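Local coordinates for glycosylation Associate Protein 1 (Streptococcus agalactiae serotype V, PDB 6OYC) that probably serves in the accessory Sec system as part of the Gap123 complex, which is associated with glycosylation and secretion, possibly by binding sugars, at residues A[186-194]-A[203-211]; A[377-385]-A[402-410]. All blocks are in the same frame, centred on the assembly; numbering follows the deposited sequence.

Interaction 1 of 2, residues A[186-194]-A[203-211]; sequences GDHHVEINP and LSYSDIEEL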
loop_
_atom_site.group_PDB
_atom_site.type_symbol
_atom_site.label_atom_id
_atom_site.label_comp_id
_atom_site.label_asym_id
_atom_site.label_seq_id
_atom_site.Cartn_x
_atom_site.Cartn_y
_atom_site.Cartn_z
ATOM N N GLY A 186 -19.260 10.900 20.732
ATOM C CA GLY A 186 -19.332 10.665 22.158
ATOM C C GLY A 186 -19.660 9.247 22.574
ATOM O O GLY A 186 -19.761 8.988 23.784
ATOM N N ASP A 187 -19.833 8.315 21.624
ATOM C CA ASP A 187 -20.147 6.930 21.989
ATOM C C ASP A 187 -19.520 5.994 20.951
ATOM O O ASP A 187 -20.107 5.718 19.895
ATOM C CB ASP A 187 -21.643 6.691 22.108
ATOM C CG ASP A 187 -21.947 5.322 22.670
ATOM O OD1 ASP A 187 -20.991 4.619 23.073
ATOM O OD2 ASP A 187 -23.123 4.932 22.691
ATOM N N HIS A 188 -18.329 5.499 21.282
ATOM C CA HIS A 188 -17.668 4.461 20.503
ATOM C C HIS A 188 -17.502 3.188 21.314
ATOM O O HIS A 188 -16.591 2.406 21.037
ATOM C CB HIS A 188 -16.307 4.945 19.993
ATOM C CG HIS A 188 -16.385 6.163 19.127
ATOM N ND1 HIS A 188 -15.566 7.258 19.305
ATOM C CD2 HIS A 188 -17.187 6.460 18.077
ATOM C CE1 HIS A 188 -15.865 8.180 18.406
ATOM N NE2 HIS A 188 -16.848 7.721 17.652
ATOM N N HIS A 189 -18.352 2.969 22.320
ATOM C CA HIS A 189 -18.129 1.851 23.222
ATOM C C HIS A 189 -18.558 0.539 22.564
ATOM O O HIS A 189 -19.314 0.520 21.586
ATOM C CB HIS A 189 -18.872 2.070 24.548
ATOM C CG HIS A 189 -20.302 1.630 24.528
ATOM N ND1 HIS A 189 -21.334 2.472 24.172
ATOM C CD2 HIS A 189 -20.874 0.436 24.819
ATOM C CE1 HIS A 189 -22.479 1.814 24.233
ATOM N NE2 HIS A 189 -22.229 0.577 24.622
ATOM N N VAL A 190 -18.079 -0.568 23.132
ATOM C CA VAL A 190 -18.224 -1.896 22.552
ATOM C C VAL A 190 -19.000 -2.775 23.531
ATOM O O VAL A 190 -18.657 -2.831 24.719
ATOM C CB VAL A 190 -16.840 -2.502 22.232
ATOM C CG1 VAL A 190 -16.955 -3.914 21.629
ATOM C CG2 VAL A 190 -16.059 -1.595 21.293
ATOM N N GLU A 191 -20.031 -3.470 23.034
ATOM C CA GLU A 191 -20.823 -4.410 23.828
ATOM C C GLU A 191 -20.564 -5.827 23.334
ATOM O O GLU A 191 -20.839 -6.146 22.173
ATOM C CB GLU A 191 -22.323 -4.101 23.752
ATOM C CG GLU A 191 -22.754 -2.794 24.428
ATOM C CD GLU A 191 -24.173 -2.334 24.033
ATOM O OE1 GLU A 191 -24.905 -3.131 23.395
ATOM O OE2 GLU A 191 -24.559 -1.174 24.369
ATOM N N ILE A 192 -20.081 -6.674 24.227
ATOM C CA ILE A 192 -19.886 -8.091 23.957
ATOM C C ILE A 192 -21.212 -8.837 24.096
ATOM O O ILE A 192 -21.985 -8.585 25.024
ATOM C CB ILE A 192 -18.834 -8.651 24.930
ATOM C CG1 ILE A 192 -17.526 -7.837 24.836
ATOM C CG2 ILE A 192 -18.665 -10.143 24.736
ATOM C CD1 ILE A 192 -16.841 -7.912 23.477
ATOM N N ASN A 193 -21.478 -9.767 23.179
ATOM C CA ASN A 193 -22.560 -10.732 23.332
ATOM C C ASN A 193 -22.441 -11.450 24.680
ATOM O O ASN A 193 -21.466 -12.184 24.897
ATOM C CB ASN A 193 -22.521 -11.763 22.207
ATOM C CG ASN A 193 -23.709 -12.728 22.249
ATOM O OD1 ASN A 193 -24.324 -12.933 23.299
ATOM N ND2 ASN A 193 -24.043 -13.316 21.094
ATOM N N PRO A 194 -23.434 -11.325 25.567
ATOM C CA PRO A 194 -23.301 -11.917 26.915
ATOM C C PRO A 194 -23.053 -13.413 26.896
ATOM O O PRO A 194 -22.413 -13.939 27.820
ATOM C CB PRO A 194 -24.639 -11.580 27.587
ATOM C CG PRO A 194 -25.209 -10.433 26.772
ATOM C CD PRO A 194 -24.713 -10.620 25.368
ATOM N N LEU A 203 -17.772 -7.172 29.741
ATOM C CA LEU A 203 -18.946 -7.199 28.876
ATOM C C LEU A 203 -19.082 -5.926 28.060
ATOM O O LEU A 203 -19.726 -5.934 27.006
ATOM C CB LEU A 203 -20.220 -7.398 29.720
ATOM C CG LEU A 203 -21.445 -7.986 29.021
ATOM C CD1 LEU A 203 -21.161 -9.405 28.524
ATOM C CD2 LEU A 203 -22.655 -7.965 29.945
ATOM N N SER A 204 -18.462 -4.848 28.512
ATOM C CA SER A 204 -18.642 -3.540 27.912
ATOM C C SER A 204 -17.302 -2.820 27.977
ATOM O O SER A 204 -16.748 -2.653 29.065
ATOM C CB SER A 204 -19.735 -2.775 28.661
ATOM O OG SER A 204 -19.469 -1.381 28.683
ATOM N N TYR A 205 -16.765 -2.412 26.828
ATOM C CA TYR A 205 -15.485 -1.717 26.765
ATOM C C TYR A 205 -15.701 -0.255 26.393
ATOM O O TYR A 205 -16.662 0.086 25.701
ATOM C CB TYR A 205 -14.548 -2.393 25.758
ATOM C CG TYR A 205 -14.157 -3.794 26.162
ATOM C CD1 TYR A 205 -15.023 -4.873 25.957
ATOM C CD2 TYR A 205 -12.930 -4.041 26.756
ATOM C CE1 TYR A 205 -14.656 -6.179 26.349
ATOM C CE2 TYR A 205 -12.552 -5.311 27.137
ATOM C CZ TYR A 205 -13.415 -6.381 26.940
ATOM O OH TYR A 205 -12.999 -7.646 27.325
ATOM N N SER A 206 -14.808 0.621 26.867
ATOM C CA SER A 206 -14.997 2.042 26.579
ATOM C C SER A 206 -14.762 2.362 25.100
ATOM O O SER A 206 -15.374 3.295 24.569
ATOM C CB SER A 206 -14.090 2.889 27.470
ATOM O OG SER A 206 -12.746 2.511 27.296
ATOM N N ASP A 207 -13.887 1.616 24.424
ATOM C CA ASP A 207 -13.717 1.747 22.979
ATOM C C ASP A 207 -13.083 0.464 22.449
ATOM O O ASP A 207 -12.712 -0.425 23.218
ATOM C CB ASP A 207 -12.885 2.978 22.610
ATOM C CG ASP A 207 -11.540 3.019 23.321
ATOM O OD1 ASP A 207 -10.910 1.956 23.550
ATOM O OD2 ASP A 207 -11.097 4.137 23.636
ATOM N N ILE A 208 -12.964 0.382 21.120
ATOM C CA ILE A 208 -12.478 -0.849 20.498
ATOM C C ILE A 208 -11.015 -1.100 20.861
ATOM O O ILE A 208 -10.587 -2.253 20.975
ATOM C CB ILE A 208 -12.713 -0.790 18.968
ATOM C CG1 ILE A 208 -12.650 -2.180 18.325
ATOM C CG2 ILE A 208 -11.698 0.101 18.279
ATOM C CD1 ILE A 208 -13.356 -3.242 19.072
ATOM N N GLU A 209 -10.234 -0.051 21.097
ATOM C CA GLU A 209 -8.825 -0.268 21.413
ATOM C C GLU A 209 -8.641 -1.002 22.740
ATOM O O GLU A 209 -7.719 -1.818 22.887
ATOM C CB GLU A 209 -8.083 1.057 21.452
ATOM C CG GLU A 209 -6.627 0.880 21.764
ATOM C CD GLU A 209 -5.937 2.198 21.985
ATOM O OE1 GLU A 209 -6.442 3.224 21.477
ATOM O OE2 GLU A 209 -4.903 2.202 22.685
ATOM N N GLU A 210 -9.497 -0.717 23.722
ATOM C CA GLU A 210 -9.383 -1.380 25.014
ATOM C C GLU A 210 -9.466 -2.893 24.853
ATOM O O GLU A 210 -8.669 -3.642 25.438
ATOM C CB GLU A 210 -10.475 -0.858 25.953
ATOM C CG GLU A 210 -10.323 -1.265 27.403
ATOM C CD GLU A 210 -11.533 -0.873 28.288
ATOM O OE1 GLU A 210 -12.552 -0.347 27.782
ATOM O OE2 GLU A 210 -11.462 -1.120 29.507
ATOM N N LEU A 211 -10.408 -3.361 24.038
ATOM C CA LEU A 211 -10.494 -4.786 23.758
ATOM C C LEU A 211 -9.277 -5.280 22.976
ATOM O O LEU A 211 -8.787 -6.389 23.217
ATOM C CB LEU A 211 -11.793 -5.089 23.007
ATOM C CG LEU A 211 -11.984 -6.547 22.569
ATOM C CD1 LEU A 211 -11.923 -7.479 23.772
ATOM C CD2 LEU A 211 -13.312 -6.716 21.792
HETATM O O HOH W 1 -14.437 1.876 19.404
#
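Val190 and Tyr205 face each other as an antiparallel hydrogen-bonded pair, tied by Val190 N to Tyr205 O (3.0 Å) and by Tyr205 N to Val190 O. A third bond, Ile192 N to Leu203 O, continues the ladder of this short hairpin. Glu191 and Ser204 form the intervening non-hydrogen-bonded pair. On the face of the sheet carrying Val190 and Tyr205, CG1 of Ile192 meets the edge of the tyrosine ring at CE1 (3.6 Å), while CB of Leu211, from the first turn of helix 208-223, lies over the ring's centre. Ile192 CG1 stands anti to its carbonyl carbon (chi1 -55°), and from there CD1 reaches tip to tip toward Leu211 CD2 (4.1 Å). Val190 CG2 packs against Ile208 CD1 at 3.9 Å.

Where the strand pairing ends, a water takes over: it donates to His188 O (2.8 Å) and accepts from Ile208 N. Asp207 caps the helix, its OD1 accepting from Glu210 N (3.0 Å), and Glu210 OE1 in turn receives both Ser206 N and Ser206 OG. The tyrosine hydroxyl is held from outside by Glu214 and by the backbone of Lys202. Just before Val190, the imidazole of His189 is oriented by Glu191 OE2 at NE2 (2.9 Å), close to the ring plane, and by stacking on Tyr182 of the adjoining strand. A carboxylate at each ring nitrogen would be consistent with a protonated imidazole, though Asp187 OD1 is modelled too close to ND1 for that approach to be relied on.

Interaction 2 of 2, residues A[377-385]-A[402-410]; sequences FDQKFFSLS and EKTRLSFTH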
loop_
_atom_site.group_PDB
_atom_site.type_symbol
_atom_site.label_atom_id
_atom_site.label_comp_id
_atom_site.label_asym_id
_atom_site.label_seq_id
_atom_site.Cartn_x
_atom_site.Cartn_y
_atom_site.Cartn_z
ATOM N N PHE A 377 1.997 20.191 -32.020
ATOM C CA PHE A 377 3.174 19.766 -32.763
ATOM C C PHE A 377 2.835 19.247 -34.149
ATOM O O PHE A 377 3.756 19.014 -34.944
ATOM C CB PHE A 377 3.955 18.718 -31.978
ATOM C CG PHE A 377 4.628 19.273 -30.764
ATOM C CD1 PHE A 377 3.887 19.599 -29.637
ATOM C CD2 PHE A 377 5.994 19.486 -30.750
ATOM C CE1 PHE A 377 4.498 20.112 -28.511
ATOM C CE2 PHE A 377 6.615 19.999 -29.622
ATOM C CZ PHE A 377 5.869 20.314 -28.504
ATOM N N ASP A 378 1.548 19.051 -34.453
ATOM C CA ASP A 378 1.094 18.813 -35.821
ATOM C C ASP A 378 1.617 17.484 -36.385
ATOM O O ASP A 378 1.754 17.323 -37.603
ATOM C CB ASP A 378 1.501 20.009 -36.701
ATOM C CG ASP A 378 1.016 19.898 -38.117
ATOM O OD1 ASP A 378 -0.195 19.653 -38.301
ATOM O OD2 ASP A 378 1.859 20.051 -39.034
ATOM N N GLN A 379 1.901 16.504 -35.523
ATOM C CA GLN A 379 2.574 15.280 -35.944
ATOM C C GLN A 379 1.935 14.058 -35.296
ATOM O O GLN A 379 1.796 14.000 -34.068
ATOM C CB GLN A 379 4.060 15.343 -35.593
ATOM C CG GLN A 379 4.857 16.241 -36.511
ATOM C CD GLN A 379 5.843 15.459 -37.342
ATOM O OE1 GLN A 379 5.450 14.677 -38.208
ATOM N NE2 GLN A 379 7.131 15.652 -37.077
ATOM N N LYS A 380 1.592 13.063 -36.126
ATOM C CA LYS A 380 0.758 11.957 -35.669
ATOM C C LYS A 380 1.506 11.029 -34.712
ATOM O O LYS A 380 0.889 10.444 -33.807
ATOM C CB LYS A 380 0.205 11.180 -36.866
ATOM C CG LYS A 380 -0.810 10.103 -36.467
ATOM C CD LYS A 380 -2.201 10.368 -37.049
ATOM C CE LYS A 380 -3.157 9.204 -36.754
ATOM N NZ LYS A 380 -4.131 9.467 -35.642
ATOM N N PHE A 381 2.824 10.876 -34.879
ATOM C CA PHE A 381 3.576 10.060 -33.932
ATOM C C PHE A 381 3.612 10.692 -32.542
ATOM O O PHE A 381 3.902 9.996 -31.560
ATOM C CB PHE A 381 4.996 9.811 -34.449
ATOM C CG PHE A 381 5.968 10.917 -34.135
ATOM C CD1 PHE A 381 6.090 12.015 -34.978
ATOM C CD2 PHE A 381 6.775 10.853 -32.999
ATOM C CE1 PHE A 381 6.990 13.035 -34.691
ATOM C CE2 PHE A 381 7.675 11.874 -32.700
ATOM C CZ PHE A 381 7.788 12.961 -33.549
ATOM N N PHE A 382 3.305 11.988 -32.442
ATOM C CA PHE A 382 3.345 12.748 -31.201
ATOM C C PHE A 382 1.948 13.233 -30.838
ATOM O O PHE A 382 1.724 14.438 -30.687
ATOM C CB PHE A 382 4.308 13.936 -31.356
ATOM C CG PHE A 382 4.879 14.456 -30.053
ATOM C CD1 PHE A 382 5.925 13.793 -29.420
ATOM C CD2 PHE A 382 4.389 15.624 -29.481
ATOM C CE1 PHE A 382 6.463 14.274 -28.225
ATOM C CE2 PHE A 382 4.919 16.110 -28.282
ATOM C CZ PHE A 382 5.958 15.432 -27.653
ATOM N N SER A 383 1.000 12.309 -30.686
ATOM C CA SER A 383 -0.382 12.671 -30.423
ATOM C C SER A 383 -0.970 11.694 -29.416
ATOM O O SER A 383 -0.387 10.644 -29.139
ATOM C CB SER A 383 -1.202 12.667 -31.713
ATOM O OG SER A 383 -0.742 11.642 -32.576
ATOM N N LEU A 384 -2.147 12.034 -28.882
ATOM C CA LEU A 384 -2.837 11.200 -27.894
ATOM C C LEU A 384 -4.254 10.905 -28.370
ATOM O O LEU A 384 -5.100 11.808 -28.391
ATOM C CB LEU A 384 -2.867 11.883 -26.529
ATOM C CG LEU A 384 -1.532 11.904 -25.796
ATOM C CD1 LEU A 384 -1.645 12.812 -24.603
ATOM C CD2 LEU A 384 -1.135 10.505 -25.379
ATOM N N SER A 385 -4.515 9.636 -28.708
ATOM C CA SER A 385 -5.766 9.172 -29.347
ATOM C C SER A 385 -7.040 9.937 -28.960
ATOM O O SER A 385 -7.560 10.736 -29.752
ATOM C CB SER A 385 -5.968 7.686 -29.043
ATOM O OG SER A 385 -6.209 7.502 -27.659
ATOM N N GLU A 402 -0.035 5.544 -39.925
ATOM C CA GLU A 402 1.065 5.908 -39.038
ATOM C C GLU A 402 0.595 5.981 -37.592
ATOM O O GLU A 402 -0.345 6.706 -37.277
ATOM C CB GLU A 402 1.657 7.243 -39.449
ATOM C CG GLU A 402 2.413 7.924 -38.338
ATOM C CD GLU A 402 3.620 8.659 -38.842
ATOM O OE1 GLU A 402 3.518 9.273 -39.924
ATOM O OE2 GLU A 402 4.663 8.619 -38.158
ATOM N N LYS A 403 1.250 5.249 -36.698
ATOM C CA LYS A 403 0.722 5.102 -35.339
ATOM C C LYS A 403 1.500 5.925 -34.316
ATOM O O LYS A 403 2.705 6.171 -34.460
ATOM C CB LYS A 403 0.697 3.635 -34.918
ATOM C CG LYS A 403 -0.628 3.201 -34.265
ATOM C CD LYS A 403 -1.658 2.721 -35.287
ATOM C CE LYS A 403 -3.054 2.649 -34.677
ATOM N NZ LYS A 403 -3.167 1.608 -33.619
ATOM N N THR A 404 0.795 6.331 -33.259
ATOM C CA THR A 404 1.328 7.268 -32.273
ATOM C C THR A 404 2.297 6.576 -31.332
ATOM O O THR A 404 2.221 5.367 -31.114
ATOM C CB THR A 404 0.212 7.899 -31.458
ATOM O OG1 THR A 404 0.759 8.909 -30.606
ATOM C CG2 THR A 404 -0.465 6.844 -30.613
ATOM N N ARG A 405 3.229 7.357 -30.795
ATOM C CA ARG A 405 4.178 6.881 -29.802
ATOM C C ARG A 405 3.943 7.506 -28.432
ATOM O O ARG A 405 4.816 7.418 -27.558
ATOM C CB ARG A 405 5.605 7.147 -30.277
ATOM C CG ARG A 405 5.765 6.970 -31.774
ATOM C CD ARG A 405 6.965 6.121 -32.136
ATOM N NE ARG A 405 8.226 6.712 -31.698
ATOM C CZ ARG A 405 8.889 7.674 -32.344
ATOM N NH1 ARG A 405 8.412 8.174 -33.476
ATOM N NH2 ARG A 405 10.033 8.139 -31.840
ATOM N N LEU A 406 2.795 8.147 -28.229
ATOM C CA LEU A 406 2.402 8.690 -26.934
ATOM C C LEU A 406 1.179 7.955 -26.414
ATOM O O LEU A 406 0.240 7.677 -27.174
ATOM C CB LEU A 406 2.068 10.181 -27.025
ATOM C CG LEU A 406 3.150 11.122 -27.527
ATOM C CD1 LEU A 406 2.646 12.568 -27.494
ATOM C CD2 LEU A 406 4.384 10.933 -26.677
ATOM N N SER A 407 1.172 7.672 -25.113
ATOM C CA SER A 407 -0.035 7.189 -24.465
ATOM C C SER A 407 -0.144 7.797 -23.074
ATOM O O SER A 407 0.800 8.391 -22.537
ATOM C CB SER A 407 -0.081 5.652 -24.389
ATOM O OG SER A 407 1.101 5.130 -23.807
ATOM N N PHE A 408 -1.330 7.637 -22.498
ATOM C CA PHE A 408 -1.647 8.134 -21.175
ATOM C C PHE A 408 -2.294 6.996 -20.407
ATOM O O PHE A 408 -3.244 6.380 -20.897
ATOM C CB PHE A 408 -2.583 9.345 -21.266
ATOM C CG PHE A 408 -2.967 9.926 -19.941
ATOM C CD1 PHE A 408 -4.075 9.441 -19.238
ATOM C CD2 PHE A 408 -2.235 10.970 -19.393
ATOM C CE1 PHE A 408 -4.428 9.987 -18.009
ATOM C CE2 PHE A 408 -2.589 11.521 -18.177
ATOM C CZ PHE A 408 -3.687 11.031 -17.481
ATOM N N THR A 409 -1.780 6.703 -19.215
ATOM C CA THR A 409 -2.346 5.631 -18.413
ATOM C C THR A 409 -2.440 6.061 -16.955
ATOM O O THR A 409 -1.696 6.929 -16.484
ATOM C CB THR A 409 -1.535 4.327 -18.517
ATOM O OG1 THR A 409 -2.242 3.291 -17.833
ATOM C CG2 THR A 409 -0.193 4.460 -17.839
ATOM N N HIS A 410 -3.361 5.409 -16.239
ATOM C CA HIS A 410 -3.598 5.644 -14.818
ATOM C C HIS A 410 -3.594 4.303 -14.096
ATOM O O HIS A 410 -4.639 3.660 -13.959
ATOM C CB HIS A 410 -4.922 6.379 -14.598
ATOM C CG HIS A 410 -5.372 6.382 -13.167
ATOM N ND1 HIS A 410 -4.573 6.833 -12.137
ATOM C CD2 HIS A 410 -6.526 5.966 -12.594
ATOM C CE1 HIS A 410 -5.218 6.701 -10.994
ATOM N NE2 HIS A 410 -6.405 6.180 -11.246
#
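The backbones approach to 3.9 Å between Phe381 CA and Thr404 CA, and one main-chain bond, Arg405 N to Phe381 O (2.8 Å), joins the loop to the lead-in of strand 406-409. Thr404 supplies the second link: its OG1 lies anti to the backbone N (chi1 -174°), a position from which it donates to Ser383 O and accepts from Leu406 N. The latter bond, 3.2 Å from Leu406 N to Thr404 OG1, makes an ST turn, and a single hydroxyl thus couples the loop to the start of the strand.

Leu406 carries the apolar part. Its CD1 sits over the face of the Phe382 ring, 3.9 Å from the centroid and only 11° off the normal, a CH-pi contact. Its CB is met by Leu384 CD2 (3.6 Å), the two leucines crossing at about a right angle. Phe381 CD2 comes within 3.2 Å of Arg405 NH1. The approach is oblique, with ring and guanidinium planes 17° apart. The guanidinium is also held by Ile349 O at NE and Met343 O at NH2. On the solvent side, the aliphatic chain of Lys380 runs alongside the backbone of Glu402, CG lying 3.5 Å from Glu402 O.

Phe382 also meets Tyr340 edge-to-face, and Leu384 touches Leu370 of helix 360-375. The parallel pairing of strand 406-409 with 349-354, with helix 360-375 between them in sequence, is a beta-alpha-beta crossover; this contact joins the two ends of the connection from helix 360-375 to strand 406-409, whose middle, 386-401, is not modelled, in a Rossmann-like parallel sheet consistent with the GT-B clan.

Interactions 1 and 2 lie on opposite sides of the chain's centre, with their own centres about 58 Å apart and their nearest atoms about 31 Å apart, so neither touches the other. They also come in series: the 186-194 and 203-211 pair is complete before 377-385 begins. Interaction 1 forms the end of the long antiparallel sheet and runs straight into helix 208-223, which leads to strand 229-233 of the seven-stranded parallel sheet. Interaction 2 belongs to the separate six-stranded parallel sheet, at its outermost strand 406-409. Two parallel sheets fit the paired Rossmann-like domains of GT-B proteins, with the antiparallel sheet inserted within the first in chain order.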